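2-oxo-1,2-dihydroquinoline 8-monooxygenase, oxygenase component (Pseudomonas putida, PDB 1Z02) probably hydroxylates 2-oxo-1,2-dihydroquinoline at carbon 8, as the oxygenase component of a monooxygenase carrying a Rieske [2Fe-2S] cluster and an iron ion. Local coordinates at residues 47-61 / 431-442. Residues are numbered along the deposited sequence; the frame is centred on the assembly and turned at random.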
loop_
_atom_site.group_PDB
_atom_site.type_symbol
_atom_site.label_atom_id
_atom_site.label_comp_id
_atom_site.label_asym_id
_atom_site.label_seq_id
_atom_site.Cartn_x
_atom_site.Cartn_y
_atom_site.Cartn_z
ATOM N N ALA A 47 11.769 25.450 -4.172
ATOM C CA ALA A 47 11.354 24.760 -2.955
ATOM C C ALA A 47 9.983 25.203 -2.459
ATOM O O ALA A 47 9.116 24.374 -2.149
ATOM C CB ALA A 47 12.397 24.975 -1.847
ATOM N N LEU A 48 9.793 26.514 -2.369
ATOM C CA LEU A 48 8.535 27.071 -1.880
ATOM C C LEU A 48 8.371 28.484 -2.399
ATOM O O LEU A 48 9.348 29.118 -2.784
ATOM C CB LEU A 48 8.547 27.131 -0.344
ATOM C CG LEU A 48 8.594 25.848 0.488
ATOM C CD1 LEU A 48 8.949 26.186 1.923
ATOM C CD2 LEU A 48 7.257 25.141 0.413
ATOM N N PHE A 49 7.135 28.965 -2.430
ATOM C CA PHE A 49 6.882 30.339 -2.829
ATOM C C PHE A 49 7.223 31.129 -1.573
ATOM O O PHE A 49 7.119 30.613 -0.459
ATOM C CB PHE A 49 5.407 30.562 -3.173
ATOM C CG PHE A 49 5.013 30.071 -4.538
ATOM C CD1 PHE A 49 4.098 29.029 -4.676
ATOM C CD2 PHE A 49 5.543 30.660 -5.688
ATOM C CE1 PHE A 49 3.711 28.574 -5.943
ATOM C CE2 PHE A 49 5.165 30.214 -6.964
ATOM C CZ PHE A 49 4.245 29.167 -7.088
ATOM N N THR A 50 7.633 32.374 -1.740
ATOM C CA THR A 50 7.973 33.204 -0.602
ATOM C C THR A 50 6.833 33.259 0.416
ATOM O O THR A 50 7.072 33.222 1.625
ATOM C CB THR A 50 8.336 34.630 -1.079
ATOM O OG1 THR A 50 9.575 34.586 -1.803
ATOM C CG2 THR A 50 8.468 35.583 0.093
ATOM N N HIS A 51 5.598 33.323 -0.070
ATOM C CA HIS A 51 4.451 33.400 0.827
ATOM C C HIS A 51 4.244 32.129 1.650
ATOM O O HIS A 51 3.458 32.117 2.598
ATOM C CB HIS A 51 3.175 33.765 0.049
ATOM C CG HIS A 51 2.746 32.742 -0.954
ATOM N ND1 HIS A 51 2.194 31.529 -0.595
ATOM C CD2 HIS A 51 2.745 32.768 -2.308
ATOM C CE1 HIS A 51 1.870 30.856 -1.685
ATOM N NE2 HIS A 51 2.194 31.587 -2.739
ATOM N N GLU A 52 4.966 31.067 1.309
ATOM C CA GLU A 52 4.841 29.820 2.051
ATOM C C GLU A 52 5.824 29.750 3.216
ATOM O O GLU A 52 5.851 28.760 3.946
ATOM C CB GLU A 52 5.071 28.632 1.126
ATOM C CG GLU A 52 3.949 28.380 0.151
ATOM C CD GLU A 52 4.212 27.182 -0.742
ATOM O OE1 GLU A 52 5.074 27.288 -1.634
ATOM O OE2 GLU A 52 3.560 26.131 -0.548
ATOM N N LEU A 53 6.624 30.801 3.390
ATOM C CA LEU A 53 7.618 30.846 4.458
ATOM C C LEU A 53 7.763 32.282 4.973
ATOM O O LEU A 53 8.509 33.079 4.412
ATOM C CB LEU A 53 8.966 30.338 3.929
ATOM C CG LEU A 53 9.832 29.281 4.641
ATOM C CD1 LEU A 53 11.073 29.860 5.157
ATOM C CD2 LEU A 53 9.078 28.552 5.668
ATOM N N GLU A 54 7.024 32.611 6.027
ATOM C CA GLU A 54 7.082 33.946 6.615
ATOM C C GLU A 54 8.157 33.964 7.700
ATOM O O GLU A 54 8.712 32.918 8.041
ATOM C CB GLU A 54 5.725 34.310 7.210
ATOM C CG GLU A 54 4.613 34.313 6.183
ATOM C CD GLU A 54 3.256 34.617 6.789
ATOM O OE1 GLU A 54 2.266 34.647 6.030
ATOM O OE2 GLU A 54 3.175 34.826 8.021
ATOM N N GLU A 55 8.443 35.146 8.241
ATOM C CA GLU A 55 9.464 35.273 9.272
ATOM C C GLU A 55 9.221 34.292 10.411
ATOM O O GLU A 55 8.124 34.231 10.961
ATOM C CB GLU A 55 9.485 36.698 9.828
ATOM C CG GLU A 55 10.555 36.936 10.884
ATOM C CD GLU A 55 11.970 36.940 10.321
ATOM O OE1 GLU A 55 12.930 36.915 11.127
ATOM O OE2 GLU A 55 12.130 36.979 9.086
ATOM N N ASP A 56 10.249 33.524 10.757
ATOM C CA ASP A 56 10.171 32.549 11.841
ATOM C C ASP A 56 9.386 31.291 11.521
ATOM O O ASP A 56 9.182 30.445 12.393
ATOM C CB ASP A 56 9.598 33.196 13.105
ATOM C CG ASP A 56 10.679 33.724 14.035
ATOM O OD1 ASP A 56 10.334 34.495 14.960
ATOM O OD2 ASP A 56 11.866 33.360 13.856
ATOM N N GLN A 57 8.946 31.153 10.277
ATOM C CA GLN A 57 8.208 29.959 9.900
ATOM C C GLN A 57 9.208 28.872 9.502
ATOM O O GLN A 57 10.280 29.164 8.967
ATOM C CB GLN A 57 7.263 30.255 8.736
ATOM C CG GLN A 57 6.259 29.139 8.487
ATOM C CD GLN A 57 5.275 29.462 7.388
ATOM O OE1 GLN A 57 5.158 30.611 6.960
ATOM N NE2 GLN A 57 4.547 28.448 6.930
ATOM N N VAL A 58 8.858 27.623 9.795
ATOM C CA VAL A 58 9.697 26.476 9.470
ATOM C C VAL A 58 8.855 25.540 8.626
ATOM O O VAL A 58 7.679 25.343 8.909
ATOM C CB VAL A 58 10.155 25.738 10.748
ATOM C CG1 VAL A 58 10.883 24.436 10.376
ATOM C CG2 VAL A 58 11.081 26.644 11.552
ATOM N N GLN A 59 9.452 24.965 7.590
ATOM C CA GLN A 59 8.714 24.068 6.708
ATOM C C GLN A 59 9.592 22.958 6.132
ATOM O O GLN A 59 10.700 23.214 5.655
ATOM C CB GLN A 59 8.101 24.865 5.555
ATOM C CG GLN A 59 7.305 24.010 4.579
ATOM C CD GLN A 59 6.000 23.522 5.165
ATOM O OE1 GLN A 59 5.138 24.320 5.530
ATOM N NE2 GLN A 59 5.840 22.203 5.254
ATOM N N GLY A 60 9.088 21.730 6.171
ATOM C CA GLY A 60 9.839 20.611 5.631
ATOM C C GLY A 60 9.296 20.164 4.284
ATOM O O GLY A 60 8.077 20.171 4.064
ATOM N N ILE A 61 10.199 19.788 3.380
ATOM C CA ILE A 61 9.853 19.307 2.041
ATOM C C ILE A 61 10.773 18.136 1.699
ATOM O O ILE A 61 11.574 17.692 2.531
ATOM C CB ILE A 61 10.052 20.411 0.961
ATOM C CG1 ILE A 61 11.513 20.865 0.939
ATOM C CG2 ILE A 61 9.149 21.584 1.248
ATOM C CD1 ILE A 61 11.790 21.985 -0.051
ATOM N N ASP A 431 -6.594 7.155 6.352
ATOM C CA ASP A 431 -7.160 8.424 6.814
ATOM C C ASP A 431 -7.557 9.334 5.659
ATOM O O ASP A 431 -8.088 10.417 5.879
ATOM C CB ASP A 431 -6.166 9.161 7.718
ATOM C CG ASP A 431 -5.981 8.477 9.060
ATOM O OD1 ASP A 431 -5.110 8.929 9.831
ATOM O OD2 ASP A 431 -6.695 7.492 9.349
ATOM N N GLY A 432 -7.300 8.897 4.431
ATOM C CA GLY A 432 -7.666 9.693 3.275
ATOM C C GLY A 432 -6.584 10.623 2.752
ATOM O O GLY A 432 -6.848 11.428 1.860
ATOM N N LYS A 433 -5.372 10.516 3.288
ATOM C CA LYS A 433 -4.267 11.378 2.858
ATOM C C LYS A 433 -3.486 10.818 1.686
ATOM O O LYS A 433 -2.955 9.714 1.762
ATOM C CB LYS A 433 -3.296 11.612 4.010
ATOM C CG LYS A 433 -3.865 12.451 5.113
ATOM C CD LYS A 433 -2.897 12.580 6.262
ATOM C CE LYS A 433 -3.302 13.764 7.112
ATOM N NZ LYS A 433 -2.984 13.599 8.546
ATOM N N ARG A 434 -3.413 11.591 0.603
ATOM C CA ARG A 434 -2.680 11.181 -0.590
ATOM C C ARG A 434 -1.185 11.425 -0.421
ATOM O O ARG A 434 -0.763 12.149 0.486
ATOM C CB ARG A 434 -3.120 12.001 -1.796
ATOM C CG ARG A 434 -4.509 11.755 -2.326
ATOM C CD ARG A 434 -4.798 12.847 -3.330
ATOM N NE ARG A 434 -5.921 12.543 -4.203
ATOM C CZ ARG A 434 -6.211 13.227 -5.307
ATOM N NH1 ARG A 434 -7.252 12.881 -6.048
ATOM N NH2 ARG A 434 -5.452 14.254 -5.674
ATOM N N PRO A 435 -0.361 10.815 -1.292
ATOM C CA PRO A 435 1.083 11.034 -1.192
ATOM C C PRO A 435 1.273 12.547 -1.349
ATOM O O PRO A 435 0.553 13.177 -2.124
ATOM C CB PRO A 435 1.624 10.249 -2.377
ATOM C CG PRO A 435 0.706 9.081 -2.441
ATOM C CD PRO A 435 -0.658 9.725 -2.238
ATOM N N GLY A 436 2.221 13.131 -0.622
ATOM C CA GLY A 436 2.397 14.569 -0.707
ATOM C C GLY A 436 3.801 15.132 -0.842
ATOM O O GLY A 436 4.729 14.446 -1.266
ATOM N N TYR A 437 3.948 16.402 -0.465
ATOM C CA TYR A 437 5.222 17.103 -0.576
ATOM C C TYR A 437 5.602 17.847 0.702
ATOM O O TYR A 437 6.681 17.631 1.259
ATOM C CB TYR A 437 5.126 18.073 -1.757
ATOM C CG TYR A 437 6.302 19.003 -1.930
ATOM C CD1 TYR A 437 7.578 18.510 -2.204
ATOM C CD2 TYR A 437 6.135 20.385 -1.835
ATOM C CE1 TYR A 437 8.657 19.380 -2.380
ATOM C CE2 TYR A 437 7.194 21.248 -2.011
ATOM C CZ TYR A 437 8.451 20.747 -2.285
ATOM O OH TYR A 437 9.490 21.626 -2.493
ATOM N N LYS A 438 4.713 18.726 1.165
ATOM C CA LYS A 438 4.963 19.493 2.383
ATOM C C LYS A 438 4.729 18.638 3.626
ATOM O O LYS A 438 3.656 18.055 3.799
ATOM C CB LYS A 438 4.061 20.735 2.404
ATOM C CG LYS A 438 4.344 21.683 1.241
ATOM C CD LYS A 438 3.312 22.804 1.116
ATOM C CE LYS A 438 3.535 23.906 2.131
ATOM N NZ LYS A 438 2.621 25.061 1.859
ATOM N N VAL A 439 5.743 18.556 4.484
ATOM C CA VAL A 439 5.635 17.768 5.702
ATOM C C VAL A 439 4.580 18.338 6.642
ATOM O O VAL A 439 4.572 19.540 6.935
ATOM C CB VAL A 439 6.991 17.704 6.442
ATOM C CG1 VAL A 439 6.854 16.896 7.721
ATOM C CG2 VAL A 439 8.038 17.080 5.545
ATOM N N GLU A 440 3.685 17.463 7.103
ATOM C CA GLU A 440 2.606 17.845 8.008
ATOM C C GLU A 440 3.194 18.067 9.393
ATOM O O GLU A 440 4.003 17.264 9.871
ATOM C CB GLU A 440 1.553 16.737 8.066
ATOM C CG GLU A 440 0.152 17.237 8.393
ATOM C CD GLU A 440 -0.840 16.109 8.573
ATOM O OE1 GLU A 440 -2.058 16.382 8.619
ATOM O OE2 GLU A 440 -0.400 14.947 8.673
ATOM N N GLN A 441 2.778 19.146 10.048
ATOM C CA GLN A 441 3.313 19.458 11.362
ATOM C C GLN A 441 2.535 19.008 12.593
ATOM O O GLN A 441 1.333 18.753 12.554
ATOM C CB GLN A 441 3.623 20.951 11.443
ATOM C CG GLN A 441 4.631 21.368 10.383
ATOM C CD GLN A 441 5.103 22.794 10.528
ATOM O OE1 GLN A 441 5.857 23.293 9.692
ATOM N NE2 GLN A 441 4.673 23.459 11.592
ATOM N N ILE A 442 3.318 18.911 13.665
ATOM C CA ILE A 442 3.007 18.499 15.034
ATOM C C ILE A 442 2.821 17.013 15.228
ATOM O O ILE A 442 2.440 16.591 16.334
ATOM C CB ILE A 442 1.762 19.123 15.645
ATOM C CG1 ILE A 442 0.561 18.391 15.155
ATOM C CG2 ILE A 442 1.666 20.526 15.370
ATOM C CD1 ILE A 442 -0.645 18.814 15.836
HETATM O O HOH W 1 4.476 26.539 4.337
HETATM O O HOH W 2 2.977 21.772 6.495
HETATM O O HOH W 3 6.783 21.066 7.901
#
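With CG anti to the backbone N (chi1 173°), Y437 lays its ring alongside I61 and carries its hydroxyl to the A47 carbonyl, while K438, bent at chi3 (78°), swings its ammonium group over to E52. The two neighbours thus illustrate how a chain tail without regular structure can be fixed at successive side chains. Y437 OH donates to A47 O at 2.8 Å, in the carbonyl plane and on a lone pair; I61 CB packs 3.6 Å from Y437 CZ. K438 NZ meets E52 OE2 at 2.8 Å on the anti side, 26° out of the carboxylate plane, forming a salt bridge, while E52 OE1 takes the F49 amide and H202. Replacing E52 by an alanine is likely to leave the K438 ammonium without its carboxylate mate and the F49 backbone N-H without this acceptor. One residue further along the tail, V439 N donates to G60 O (2.9 Å), which Q59 NE2 also grips from the opposite face (3.2 Å). A water held by E52 O and Q59 OE1 adds a weak link to K438. V439 CG2 rests against the G60 carbonyl. The C-terminal tail, following helix 423-430, is thereby fastened across strands 43-49 and 58-63, outermost strands of two antiparallel sheets in the Rieske domain.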